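Local coordinates for protein glycerol dehydratase (Clostridium butyricum, PDB 1R9D) that probably dehydrates glycerol without coenzyme B12, as a member of the glycyl radical enzyme family, at residues A[391-396]-A[717-722]; A[402-407]-A[758-763]; A[678-683]-A[703-708]; A[721-726]-A[734-739]. All coordinates share one frame; numbering follows the deposited sequence.

In the fold
Contact 4 sits in the middle of this set: its centre is about 7 Å from that of contact 1, 8 Å from contact 3 and 10 Å from contact 2. All four gather round one mixed sheet. Contact 1 pairs two helices lying over one of its faces, contact 4 seats one of those helices on strand 733-738, and contact 3 lays a further helix against strand 702-705 at the sheet's edge. Contact 2 reaches inward, toward the substrate. It joins strand 404-407 to the segment ending in Gly763, the predicted radical site, and the Arg760 side chain is about 11 Å from the bound glycerol. Tyr405 N to Val734 O, 2.9 Å, ties strands 404-407 and 733-738.

Contact 1: A[391-396]-A[717-722]; sequences RAAELT and MNLSSL
Leu719 drives one methyl into the face of helix 386-397 made by Ala393 and Thr396, a turn apart. Its CD2 lies 4.0 Å from Ala393 CB, and Thr396 CG2 is 3.9 Å from the same Leu719 CD2. The Thr396 and Leu719 side chains come at each other tip to tip, whereas Ala393 is simply too short to hold the helices apart: the CA atoms of Ala393 and Leu719 are only 6.8 Å from each other. In Leu719 a chi1 of -177° sets CG anti to the backbone N, which points the branch at helix 386-397. Its other methyl rests on the sheet below, with Leu719 CD1 3.7 Å from Phe736 CZ.

Helix 386-397 links the parallel strands 375-380 and 404-407, and helix 712-728 does the same for strands 702-705 and 733-738. The pair therefore packs two beta-alpha-beta crossovers side by side where strands 404-407 and 733-738 run antiparallel, consistent with the barrel of glycyl radical enzymes.

The contact itself is made without polar bonds. Thr396 meets Leu719 CD2 with its whole branched end, while OG1 hydrogen-bonds to Tyr405 OH. On the far side of the helix, Arg391 NH1 makes a 2.9 Å salt bridge to Glu394 OE2. The carboxylate oxygen lies nearly in the guanidinium plane, but the arginine approaches 47° out of the carboxylate plane. Glu364 pairs with Arg391 NH2, and Gly5 N with Glu394 OE1.

Contact 2: A[402-407]-A[758-763]; sequences LPAYYN and IVRVAG
Arg760 carries the contact, laying the end of its side chain under Leu402 and Ala404. The direct touches are all between carbon and nitrogen: Leu402 CD2 is 3.5 Å from Arg760 NH1, and Ala404 CB is 3.6 Å from Arg760 NH2. Both methyls come at the guanidinium obliquely, and the Leu402 side chain crosses that of Arg760 at about a right angle. The arginine leaves its backbone with CG opposite N, then kinks at chi2 (65°). The side chain then runs alongside the loop it starts, bringing the guanidinium to Gly763, whose carbonyl carbon lies 3.2 Å above one face, offset toward the rim.

A water supplies the polar link. It donates to Tyr406 OH over 3.1 Å and to Gly763 O over 2.9 Å, and it accepts a weak bond from Arg760 NH2, 2.9 Å from the water oxygen. Beyond the two segments, Tyr406 OH is also bonded to Cys433 O, while Arg760 NH1 goes to Ser765 OG.

Arg760 to Gly763 spell the Arg-Val-Ala-Gly of the glycyl radical loop, and Gly763 is the predicted radical position; no radical is present in this model. Its positive phi of 88° suits a glycine.

Chemically, the buried guanidinium has apolar carbons on the strand side and polar partners at its nitrogens. With both hydrogens spent on Tyr406 and Gly763, the water ties the glycine's carbonyl to strand 404-407, and the nearby arginine charge would probably polarise that carbonyl.

Contact 3: A[678-683]-A[703-708]; sequences SGPTAA and QKFHPS
Pro680 opens helix 680-687 and faces Gln703 on edge strand 702-705, their CA atoms 7.8 Å apart. Gly679 occupies the N-cap position in a conformation that suits glycine (phi 98°), and its O takes a 3.2 Å bond from Ala683 N to close the first helical turn. Pro680, coming first in the helix, has no N-H there to satisfy. Across from it, strand 702-705 is hydrogen-bonded through its backbone to Gln735 and Asn737 of strand 733-738, while Lys704 pairs with His785 near the C-terminus.

Two side chains rise from the strand to meet the helix start. Phe705 brings its far end against the proline ring, with Phe705 CZ 3.7 Å from Pro680 CB and Phe705 CE2 4.0 Å from Pro680 CG. The two side chains cross at about a right angle, and the proline approaches the aromatic ring obliquely. Gln703, extended beyond CG, slips its amide in beneath Pro680 and against the methyl of Ala683. Leu722 of helix 712-728 touches Pro680, Gln703 and Phe705 alike.

Past the strand the chain turns and braces itself: Ser708 N donates to His706 ND1 over 3.1 Å, nearly straight at 162°, though tilted from the imidazole plane. Ser708 OG and the same ND1 share a 2.8 Å hydrogen bond, in which either could be the donor.

What holds helix start to sheet edge is therefore chiefly carbon packing, proline on phenylalanine, with the buried Gln703 amide, its orientation uncertain, lying close to the Pro680 carbonyl.

Contact 4: A[721-726]-A[734-739]; sequences SLIRSY and VQFNVI
Helix 721-726 runs back over strand 734-738 at 153°, close to antiparallel, with the segment axes 10.3 Å apart at their closest and Ile723 opposite Val734. Phe736 does most of the work, pushing the end of its ring up between Leu722 and Ile723. Ile723 meets the ring at its edge, near the plane: Ile723 CG1 is 3.8 Å from Phe736 CZ, and Ile723 CD1 is also 3.8 Å from Phe736 CE1. On the other flank Leu722 CD2 approaches Phe736 CE2 obliquely, again at 3.8 Å. One turn along the helix, Tyr726 and Val734 lie alongside, pointing opposite ways, with Tyr726 CD2 4.2 Å from Val734 CB. Val734 CG1, standing between its backbone N and carbonyl carbon (chi1 69°), also touches Ile723 CG1 at 4.2 Å.

All the touching atoms are carbon, and all five residues are buried. The two elements are the helix and second strand of the beta-alpha-beta unit 702-705, 712-728, 733-738. On one side Ile723, Val734 and Phe736 share Tyr405 of strand 404-407; on the other, Leu722 and Tyr726 abut helix 680-687 at Cys684, and Tyr726 meets the ring of Phe701.

Contact 1: A[391-396]-A[717-722]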
loop_
_atom_site.group_PDB
_atom_site.type_symbol
_atom_site.label_atom_id
_atom_site.label_comp_id
_atom_site.label_asym_id
_atom_site.label_seq_id
_atom_site.Cartn_x
_atom_site.Cartn_y
_atom_site.Cartn_z
ATOM N N ARG A 391 -32.708 -34.381 22.305
ATOM C CA ARG A 391 -32.893 -33.087 22.950
ATOM C C ARG A 391 -32.951 -32.005 21.878
ATOM O O ARG A 391 -33.720 -31.053 21.988
ATOM C CB ARG A 391 -31.748 -32.797 23.923
ATOM C CG ARG A 391 -31.981 -31.571 24.805
ATOM C CD ARG A 391 -33.230 -31.743 25.669
ATOM N NE ARG A 391 -33.334 -30.706 26.696
ATOM C CZ ARG A 391 -34.368 -30.572 27.522
ATOM N NH1 ARG A 391 -35.399 -31.407 27.443
ATOM N NH2 ARG A 391 -34.367 -29.614 28.440
ATOM N N ALA A 392 -32.133 -32.147 20.839
ATOM C CA ALA A 392 -32.138 -31.174 19.754
ATOM C C ALA A 392 -33.505 -31.232 19.073
ATOM O O ALA A 392 -34.077 -30.201 18.707
ATOM C CB ALA A 392 -31.024 -31.484 18.753
ATOM N N ALA A 393 -34.027 -32.446 18.910
ATOM C CA ALA A 393 -35.335 -32.631 18.290
ATOM C C ALA A 393 -36.417 -31.941 19.121
ATOM O O ALA A 393 -37.350 -31.370 18.566
ATOM C CB ALA A 393 -35.648 -34.117 18.145
ATOM N N GLU A 394 -36.294 -32.004 20.446
ATOM C CA GLU A 394 -37.258 -31.350 21.334
ATOM C C GLU A 394 -37.252 -29.847 21.084
ATOM O O GLU A 394 -38.297 -29.191 21.124
ATOM C CB GLU A 394 -36.908 -31.573 22.809
ATOM C CG GLU A 394 -37.299 -32.902 23.402
ATOM C CD GLU A 394 -37.345 -32.844 24.924
ATOM O OE1 GLU A 394 -38.327 -32.295 25.478
ATOM O OE2 GLU A 394 -36.392 -33.331 25.567
ATOM N N LEU A 395 -36.064 -29.293 20.859
ATOM C CA LEU A 395 -35.944 -27.866 20.595
ATOM C C LEU A 395 -36.627 -27.531 19.275
ATOM O O LEU A 395 -37.352 -26.544 19.174
ATOM C CB LEU A 395 -34.473 -27.450 20.537
ATOM C CG LEU A 395 -34.195 -25.996 20.139
ATOM C CD1 LEU A 395 -34.900 -25.033 21.095
ATOM C CD2 LEU A 395 -32.698 -25.755 20.152
ATOM N N THR A 396 -36.400 -28.357 18.260
ATOM C CA THR A 396 -37.026 -28.124 16.960
ATOM C C THR A 396 -38.551 -28.070 17.103
ATOM O O THR A 396 -39.217 -27.283 16.436
ATOM C CB THR A 396 -36.667 -29.246 15.957
ATOM O OG1 THR A 396 -35.259 -29.213 15.687
ATOM C CG2 THR A 396 -37.428 -29.063 14.658
ATOM N N MET A 717 -38.656 -39.174 17.422
ATOM C CA MET A 717 -37.961 -40.325 16.854
ATOM C C MET A 717 -37.935 -40.224 15.334
ATOM O O MET A 717 -36.925 -40.533 14.699
ATOM C CB MET A 717 -38.668 -41.623 17.259
ATOM C CG MET A 717 -38.675 -41.897 18.754
ATOM S SD MET A 717 -37.075 -42.450 19.371
ATOM C CE MET A 717 -37.387 -44.226 19.530
ATOM N N ASN A 718 -39.054 -39.800 14.754
ATOM C CA ASN A 718 -39.148 -39.665 13.307
ATOM C C ASN A 718 -38.242 -38.567 12.761
ATOM O O ASN A 718 -37.604 -38.754 11.725
ATOM C CB ASN A 718 -40.594 -39.404 12.884
ATOM C CG ASN A 718 -41.461 -40.646 12.990
ATOM O OD1 ASN A 718 -40.970 -41.770 12.861
ATOM N ND2 ASN A 718 -42.757 -40.452 13.206
ATOM N N LEU A 719 -38.182 -37.426 13.446
ATOM C CA LEU A 719 -37.314 -36.340 12.992
ATOM C C LEU A 719 -35.867 -36.815 13.069
ATOM O O LEU A 719 -35.066 -36.564 12.166
ATOM C CB LEU A 719 -37.476 -35.094 13.870
ATOM C CG LEU A 719 -36.630 -33.905 13.383
ATOM C CD1 LEU A 719 -37.276 -33.309 12.142
ATOM C CD2 LEU A 719 -36.510 -32.849 14.473
ATOM N N SER A 720 -35.539 -37.497 14.161
ATOM C CA SER A 720 -34.197 -38.023 14.367
ATOM C C SER A 720 -33.813 -38.987 13.241
ATOM O O SER A 720 -32.695 -38.945 12.724
ATOM C CB SER A 720 -34.124 -38.746 15.712
ATOM O OG SER A 720 -32.945 -39.525 15.807
ATOM N N SER A 721 -34.743 -39.856 12.862
ATOM C CA SER A 721 -34.486 -40.813 11.791
ATOM C C SER A 721 -34.335 -40.108 10.438
ATOM O O SER A 721 -33.505 -40.491 9.606
ATOM C CB SER A 721 -35.624 -41.834 11.721
ATOM O OG SER A 721 -35.369 -42.796 10.713
ATOM N N LEU A 722 -35.148 -39.079 10.220
ATOM C CA LEU A 722 -35.107 -38.316 8.980
ATOM C C LEU A 722 -33.738 -37.665 8.812
ATOM O O LEU A 722 -33.139 -37.720 7.735
ATOM C CB LEU A 722 -36.183 -37.232 8.999
ATOM C CG LEU A 722 -36.356 -36.378 7.740
ATOM C CD1 LEU A 722 -37.058 -37.188 6.661
ATOM C CD2 LEU A 722 -37.172 -35.136 8.074
#

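Contact 2: A[402-407]-A[758-763]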
loop_
_atom_site.group_PDB
_atom_site.type_symbol
_atom_site.label_atom_id
_atom_site.label_comp_id
_atom_site.label_asym_id
_atom_site.label_seq_id
_atom_site.Cartn_x
_atom_site.Cartn_y
_atom_site.Cartn_z
ATOM N N LEU A 402 -34.958 -23.564 15.242
ATOM C CA LEU A 402 -33.696 -24.046 15.786
ATOM C C LEU A 402 -33.813 -25.502 16.207
ATOM O O LEU A 402 -34.906 -25.977 16.517
ATOM C CB LEU A 402 -33.304 -23.220 17.014
ATOM C CG LEU A 402 -33.285 -21.701 16.873
ATOM C CD1 LEU A 402 -33.115 -21.078 18.259
ATOM C CD2 LEU A 402 -32.161 -21.272 15.938
ATOM N N PRO A 403 -32.689 -26.237 16.205
ATOM C CA PRO A 403 -31.374 -25.723 15.815
ATOM C C PRO A 403 -31.086 -26.158 14.382
ATOM O O PRO A 403 -31.815 -26.977 13.822
ATOM C CB PRO A 403 -30.444 -26.414 16.794
ATOM C CG PRO A 403 -31.045 -27.798 16.844
ATOM C CD PRO A 403 -32.547 -27.509 16.940
ATOM N N ALA A 404 -30.037 -25.601 13.786
ATOM C CA ALA A 404 -29.644 -26.012 12.445
ATOM C C ALA A 404 -28.774 -27.244 12.705
ATOM O O ALA A 404 -28.029 -27.266 13.684
ATOM C CB ALA A 404 -28.833 -24.912 11.771
ATOM N N TYR A 405 -28.883 -28.268 11.853
ATOM C CA TYR A 405 -28.107 -29.502 12.012
ATOM C C TYR A 405 -27.006 -29.579 10.964
ATOM O O TYR A 405 -27.251 -29.301 9.792
ATOM C CB TYR A 405 -29.010 -30.740 11.875
ATOM C CG TYR A 405 -30.117 -30.827 12.909
ATOM C CD1 TYR A 405 -31.271 -30.054 12.793
ATOM C CD2 TYR A 405 -30.000 -31.667 14.011
ATOM C CE1 TYR A 405 -32.284 -30.117 13.755
ATOM C CE2 TYR A 405 -31.007 -31.738 14.982
ATOM C CZ TYR A 405 -32.142 -30.960 14.843
ATOM O OH TYR A 405 -33.140 -31.029 15.792
ATOM N N TYR A 406 -25.801 -29.957 11.393
ATOM C CA TYR A 406 -24.651 -30.065 10.490
ATOM C C TYR A 406 -24.011 -31.437 10.552
ATOM O O TYR A 406 -23.837 -32.005 11.630
ATOM C CB TYR A 406 -23.620 -28.983 10.818
ATOM C CG TYR A 406 -24.182 -27.602 10.627
ATOM C CD1 TYR A 406 -24.883 -26.966 11.652
ATOM C CD2 TYR A 406 -24.077 -26.958 9.400
ATOM C CE1 TYR A 406 -25.469 -25.721 11.451
ATOM C CE2 TYR A 406 -24.657 -25.712 9.188
ATOM C CZ TYR A 406 -25.354 -25.103 10.221
ATOM O OH TYR A 406 -25.940 -23.879 10.013
ATOM N N ASN A 407 -23.631 -31.947 9.382
ATOM C CA ASN A 407 -23.062 -33.286 9.247
ATOM C C ASN A 407 -21.535 -33.395 9.267
ATOM O O ASN A 407 -20.875 -33.094 8.285
ATOM C CB ASN A 407 -23.614 -33.904 7.954
ATOM C CG ASN A 407 -23.267 -35.367 7.803
ATOM O OD1 ASN A 407 -22.819 -36.012 8.748
ATOM N ND2 ASN A 407 -23.499 -35.907 6.608
ATOM N N ILE A 758 -41.271 -16.055 16.166
ATOM C CA ILE A 758 -39.998 -16.283 15.482
ATOM C C ILE A 758 -40.182 -17.312 14.373
ATOM O O ILE A 758 -40.920 -18.282 14.543
ATOM C CB ILE A 758 -38.922 -16.834 16.441
ATOM C CG1 ILE A 758 -38.793 -15.932 17.671
ATOM C CG2 ILE A 758 -37.576 -16.926 15.710
ATOM C CD1 ILE A 758 -38.383 -14.509 17.346
ATOM N N VAL A 759 -39.504 -17.104 13.248
ATOM C CA VAL A 759 -39.593 -18.030 12.124
ATOM C C VAL A 759 -38.227 -18.225 11.467
ATOM O O VAL A 759 -37.373 -17.341 11.504
ATOM C CB VAL A 759 -40.576 -17.519 11.048
ATOM C CG1 VAL A 759 -40.054 -16.233 10.433
ATOM C CG2 VAL A 759 -40.771 -18.571 9.974
ATOM N N ARG A 760 -38.031 -19.390 10.864
ATOM C CA ARG A 760 -36.778 -19.690 10.186
ATOM C C ARG A 760 -36.847 -19.177 8.752
ATOM O O ARG A 760 -37.800 -19.478 8.028
ATOM C CB ARG A 760 -36.547 -21.202 10.157
ATOM C CG ARG A 760 -35.145 -21.601 9.769
ATOM C CD ARG A 760 -34.175 -21.112 10.825
ATOM N NE ARG A 760 -32.829 -21.609 10.603
ATOM C CZ ARG A 760 -31.808 -21.382 11.421
ATOM N NH1 ARG A 760 -31.981 -20.658 12.520
ATOM N NH2 ARG A 760 -30.618 -21.889 11.143
ATOM N N VAL A 761 -35.852 -18.398 8.344
ATOM C CA VAL A 761 -35.803 -17.889 6.983
ATOM C C VAL A 761 -34.901 -18.849 6.195
ATOM O O VAL A 761 -35.398 -19.739 5.506
ATOM C CB VAL A 761 -35.238 -16.446 6.937
ATOM C CG1 VAL A 761 -35.253 -15.925 5.510
ATOM C CG2 VAL A 761 -36.081 -15.529 7.825
ATOM N N ALA A 762 -33.585 -18.688 6.316
ATOM C CA ALA A 762 -32.640 -19.571 5.627
ATOM C C ALA A 762 -31.266 -19.483 6.282
ATOM O O ALA A 762 -30.473 -18.605 5.951
ATOM C CB ALA A 762 -32.546 -19.195 4.146
ATOM N N GLY A 763 -30.986 -20.394 7.211
ATOM C CA GLY A 763 -29.707 -20.375 7.897
ATOM C C GLY A 763 -29.764 -19.471 9.116
ATOM O O GLY A 763 -28.785 -19.334 9.857
HETATM O O HOH W 1 -27.748 -21.671 11.157
#

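Contact 3: A[678-683]-A[703-708]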
loop_
_atom_site.group_PDB
_atom_site.type_symbol
_atom_site.label_atom_id
_atom_site.label_comp_id
_atom_site.label_asym_id
_atom_site.label_seq_id
_atom_site.Cartn_x
_atom_site.Cartn_y
_atom_site.Cartn_z
ATOM N N SER A 678 -43.729 -36.134 -2.770
ATOM C CA SER A 678 -43.536 -37.540 -2.443
ATOM C C SER A 678 -43.098 -37.785 -1.002
ATOM O O SER A 678 -42.634 -38.875 -0.667
ATOM C CB SER A 678 -42.514 -38.151 -3.409
ATOM O OG SER A 678 -42.871 -37.876 -4.754
ATOM N N GLY A 679 -43.256 -36.780 -0.146
ATOM C CA GLY A 679 -42.858 -36.941 1.243
ATOM C C GLY A 679 -41.480 -36.367 1.537
ATOM O O GLY A 679 -40.684 -36.168 0.622
ATOM N N PRO A 680 -41.163 -36.098 2.813
ATOM C CA PRO A 680 -39.858 -35.539 3.188
ATOM C C PRO A 680 -38.653 -36.460 2.984
ATOM O O PRO A 680 -37.551 -35.985 2.720
ATOM C CB PRO A 680 -40.060 -35.152 4.651
ATOM C CG PRO A 680 -41.045 -36.177 5.133
ATOM C CD PRO A 680 -42.036 -36.231 3.994
ATOM N N THR A 681 -38.851 -37.768 3.109
ATOM C CA THR A 681 -37.742 -38.697 2.917
ATOM C C THR A 681 -37.299 -38.656 1.459
ATOM O O THR A 681 -36.106 -38.587 1.167
ATOM C CB THR A 681 -38.133 -40.144 3.279
ATOM O OG1 THR A 681 -38.443 -40.221 4.676
ATOM C CG2 THR A 681 -36.982 -41.097 2.978
ATOM N N ALA A 682 -38.266 -38.697 0.546
ATOM C CA ALA A 682 -37.957 -38.651 -0.879
ATOM C C ALA A 682 -37.235 -37.346 -1.192
ATOM O O ALA A 682 -36.295 -37.323 -1.983
ATOM C CB ALA A 682 -39.234 -38.759 -1.702
ATOM N N ALA A 683 -37.678 -36.256 -0.570
ATOM C CA ALA A 683 -37.044 -34.961 -0.782
ATOM C C ALA A 683 -35.588 -35.028 -0.318
ATOM O O ALA A 683 -34.683 -34.583 -1.026
ATOM C CB ALA A 683 -37.795 -33.875 -0.013
ATOM N N GLN A 703 -36.686 -27.448 5.396
ATOM C CA GLN A 703 -37.869 -28.297 5.371
ATOM C C GLN A 703 -38.842 -27.715 6.394
ATOM O O GLN A 703 -38.425 -27.184 7.427
ATOM C CB GLN A 703 -37.537 -29.764 5.666
ATOM C CG GLN A 703 -37.161 -30.531 4.390
ATOM C CD GLN A 703 -37.317 -32.039 4.517
ATOM O OE1 GLN A 703 -37.518 -32.740 3.523
ATOM N NE2 GLN A 703 -37.215 -32.542 5.732
ATOM N N LYS A 704 -40.132 -27.768 6.074
ATOM C CA LYS A 704 -41.164 -27.227 6.948
ATOM C C LYS A 704 -42.184 -28.304 7.280
ATOM O O LYS A 704 -42.719 -28.956 6.383
ATOM C CB LYS A 704 -41.863 -26.043 6.269
ATOM C CG LYS A 704 -42.931 -25.379 7.131
ATOM C CD LYS A 704 -43.454 -24.094 6.502
ATOM C CE LYS A 704 -44.217 -24.360 5.220
ATOM N NZ LYS A 704 -44.807 -23.114 4.652
ATOM N N PHE A 705 -42.449 -28.485 8.568
ATOM C CA PHE A 705 -43.401 -29.498 9.007
ATOM C C PHE A 705 -44.641 -28.959 9.692
ATOM O O PHE A 705 -44.599 -27.940 10.388
ATOM C CB PHE A 705 -42.737 -30.482 9.973
ATOM C CG PHE A 705 -41.911 -31.530 9.298
ATOM C CD1 PHE A 705 -40.541 -31.363 9.138
ATOM C CD2 PHE A 705 -42.513 -32.678 8.792
ATOM C CE1 PHE A 705 -39.776 -32.329 8.479
ATOM C CE2 PHE A 705 -41.762 -33.645 8.133
ATOM C CZ PHE A 705 -40.389 -33.471 7.976
ATOM N N HIS A 706 -45.752 -29.661 9.492
ATOM C CA HIS A 706 -46.990 -29.300 10.153
ATOM C C HIS A 706 -46.696 -29.734 11.588
ATOM O O HIS A 706 -46.074 -30.770 11.809
ATOM C CB HIS A 706 -48.154 -30.101 9.558
ATOM C CG HIS A 706 -49.477 -29.803 10.187
ATOM N ND1 HIS A 706 -49.909 -30.421 11.339
ATOM C CD2 HIS A 706 -50.454 -28.930 9.840
ATOM C CE1 HIS A 706 -51.093 -29.944 11.676
ATOM N NE2 HIS A 706 -51.447 -29.036 10.784
ATOM N N PRO A 707 -47.114 -28.941 12.582
ATOM C CA PRO A 707 -46.866 -29.283 13.988
ATOM C C PRO A 707 -47.206 -30.709 14.433
ATOM O O PRO A 707 -46.555 -31.257 15.321
ATOM C CB PRO A 707 -47.670 -28.225 14.739
ATOM C CG PRO A 707 -47.507 -27.032 13.857
ATOM C CD PRO A 707 -47.744 -27.612 12.474
ATOM N N SER A 708 -48.219 -31.312 13.820
ATOM C CA SER A 708 -48.614 -32.666 14.188
ATOM C C SER A 708 -47.504 -33.695 13.958
ATOM O O SER A 708 -47.444 -34.715 14.644
ATOM C CB SER A 708 -49.867 -33.081 13.409
ATOM O OG SER A 708 -49.618 -33.106 12.012
#

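Contact 4: A[721-726]-A[734-739]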
loop_
_atom_site.group_PDB
_atom_site.type_symbol
_atom_site.label_atom_id
_atom_site.label_comp_id
_atom_site.label_asym_id
_atom_site.label_seq_id
_atom_site.Cartn_x
_atom_site.Cartn_y
_atom_site.Cartn_z
ATOM N N SER A 721 -34.743 -39.856 12.862
ATOM C CA SER A 721 -34.486 -40.813 11.791
ATOM C C SER A 721 -34.335 -40.108 10.438
ATOM O O SER A 721 -33.505 -40.491 9.606
ATOM C CB SER A 721 -35.624 -41.834 11.721
ATOM O OG SER A 721 -35.369 -42.796 10.713
ATOM N N LEU A 722 -35.148 -39.079 10.220
ATOM C CA LEU A 722 -35.107 -38.316 8.980
ATOM C C LEU A 722 -33.738 -37.665 8.812
ATOM O O LEU A 722 -33.139 -37.720 7.735
ATOM C CB LEU A 722 -36.183 -37.232 8.999
ATOM C CG LEU A 722 -36.356 -36.378 7.740
ATOM C CD1 LEU A 722 -37.058 -37.188 6.661
ATOM C CD2 LEU A 722 -37.172 -35.136 8.074
ATOM N N ILE A 723 -33.245 -37.050 9.882
ATOM C CA ILE A 723 -31.953 -36.380 9.847
ATOM C C ILE A 723 -30.816 -37.370 9.607
ATOM O O ILE A 723 -29.972 -37.159 8.737
ATOM C CB ILE A 723 -31.698 -35.603 11.166
ATOM C CG1 ILE A 723 -32.718 -34.461 11.292
ATOM C CG2 ILE A 723 -30.272 -35.069 11.195
ATOM C CD1 ILE A 723 -32.769 -33.813 12.683
ATOM N N ARG A 724 -30.795 -38.452 10.371
ATOM C CA ARG A 724 -29.736 -39.441 10.213
ATOM C C ARG A 724 -29.678 -40.044 8.815
ATOM O O ARG A 724 -28.594 -40.286 8.288
ATOM C CB ARG A 724 -29.885 -40.545 11.258
ATOM C CG ARG A 724 -29.444 -40.109 12.646
ATOM C CD ARG A 724 -29.762 -41.157 13.685
ATOM N NE ARG A 724 -29.147 -40.850 14.976
ATOM C CZ ARG A 724 -29.511 -41.420 16.122
ATOM N NH1 ARG A 724 -30.487 -42.317 16.133
ATOM N NH2 ARG A 724 -28.899 -41.097 17.254
ATOM N N SER A 725 -30.834 -40.279 8.207
ATOM C CA SER A 725 -30.859 -40.861 6.869
ATOM C C SER A 725 -30.287 -39.893 5.840
ATOM O O SER A 725 -29.559 -40.297 4.933
ATOM C CB SER A 725 -32.285 -41.245 6.468
ATOM O OG SER A 725 -32.307 -41.721 5.131
ATOM N N TYR A 726 -30.625 -38.614 5.971
ATOM C CA TYR A 726 -30.118 -37.614 5.042
ATOM C C TYR A 726 -28.597 -37.488 5.192
ATOM O O TYR A 726 -27.865 -37.423 4.200
ATOM C CB TYR A 726 -30.800 -36.262 5.295
ATOM C CG TYR A 726 -30.260 -35.119 4.460
ATOM C CD1 TYR A 726 -30.288 -35.166 3.061
ATOM C CD2 TYR A 726 -29.712 -33.989 5.070
ATOM C CE1 TYR A 726 -29.781 -34.119 2.295
ATOM C CE2 TYR A 726 -29.204 -32.941 4.318
ATOM C CZ TYR A 726 -29.236 -33.010 2.931
ATOM O OH TYR A 726 -28.689 -31.985 2.196
ATOM N N VAL A 734 -29.335 -29.439 7.430
ATOM C CA VAL A 734 -30.786 -29.422 7.349
ATOM C C VAL A 734 -31.329 -28.689 8.580
ATOM O O VAL A 734 -30.717 -28.713 9.649
ATOM C CB VAL A 734 -31.379 -30.862 7.239
ATOM C CG1 VAL A 734 -31.192 -31.622 8.542
ATOM C CG2 VAL A 734 -32.856 -30.786 6.841
ATOM N N GLN A 735 -32.457 -28.007 8.416
ATOM C CA GLN A 735 -33.070 -27.274 9.520
ATOM C C GLN A 735 -34.572 -27.291 9.274
ATOM O O GLN A 735 -35.005 -27.454 8.132
ATOM C CB GLN A 735 -32.539 -25.845 9.556
ATOM C CG GLN A 735 -32.824 -25.055 8.301
ATOM C CD GLN A 735 -32.021 -23.778 8.225
ATOM O OE1 GLN A 735 -32.336 -22.881 7.439
ATOM N NE2 GLN A 735 -30.965 -23.692 9.029
ATOM N N PHE A 736 -35.365 -27.103 10.327
ATOM C CA PHE A 736 -36.813 -27.183 10.178
ATOM C C PHE A 736 -37.679 -26.102 10.803
ATOM O O PHE A 736 -37.419 -25.639 11.913
ATOM C CB PHE A 736 -37.325 -28.512 10.747
ATOM C CG PHE A 736 -36.504 -29.705 10.361
ATOM C CD1 PHE A 736 -35.358 -30.041 11.075
ATOM C CD2 PHE A 736 -36.870 -30.491 9.275
ATOM C CE1 PHE A 736 -34.586 -31.146 10.711
ATOM C CE2 PHE A 736 -36.108 -31.596 8.902
ATOM C CZ PHE A 736 -34.962 -31.924 9.620
ATOM N N ASN A 737 -38.727 -25.733 10.077
ATOM C CA ASN A 737 -39.719 -24.793 10.572
ATOM C C ASN A 737 -40.831 -25.743 11.016
ATOM O O ASN A 737 -41.116 -26.736 10.339
ATOM C CB ASN A 737 -40.252 -23.887 9.459
ATOM C CG ASN A 737 -39.738 -22.460 9.564
ATOM O OD1 ASN A 737 -39.635 -21.898 10.659
ATOM N ND2 ASN A 737 -39.436 -21.858 8.422
ATOM N N VAL A 738 -41.429 -25.465 12.165
ATOM C CA VAL A 738 -42.519 -26.285 12.680
ATOM C C VAL A 738 -43.516 -25.287 13.240
ATOM O O VAL A 738 -43.463 -24.942 14.420
ATOM C CB VAL A 738 -42.054 -27.220 13.815
ATOM C CG1 VAL A 738 -43.217 -28.088 14.287
ATOM C CG2 VAL A 738 -40.910 -28.099 13.335
ATOM N N ILE A 739 -44.413 -24.815 12.387
ATOM C CA ILE A 739 -45.391 -23.828 12.814
ATOM C C ILE A 739 -46.729 -23.968 12.102
ATOM O O ILE A 739 -46.817 -24.516 10.999
ATOM C CB ILE A 739 -44.848 -22.400 12.579
ATOM C CG1 ILE A 739 -45.748 -21.375 13.272
ATOM C CG2 ILE A 739 -44.760 -22.121 11.081
ATOM C CD1 ILE A 739 -45.223 -19.962 13.198
#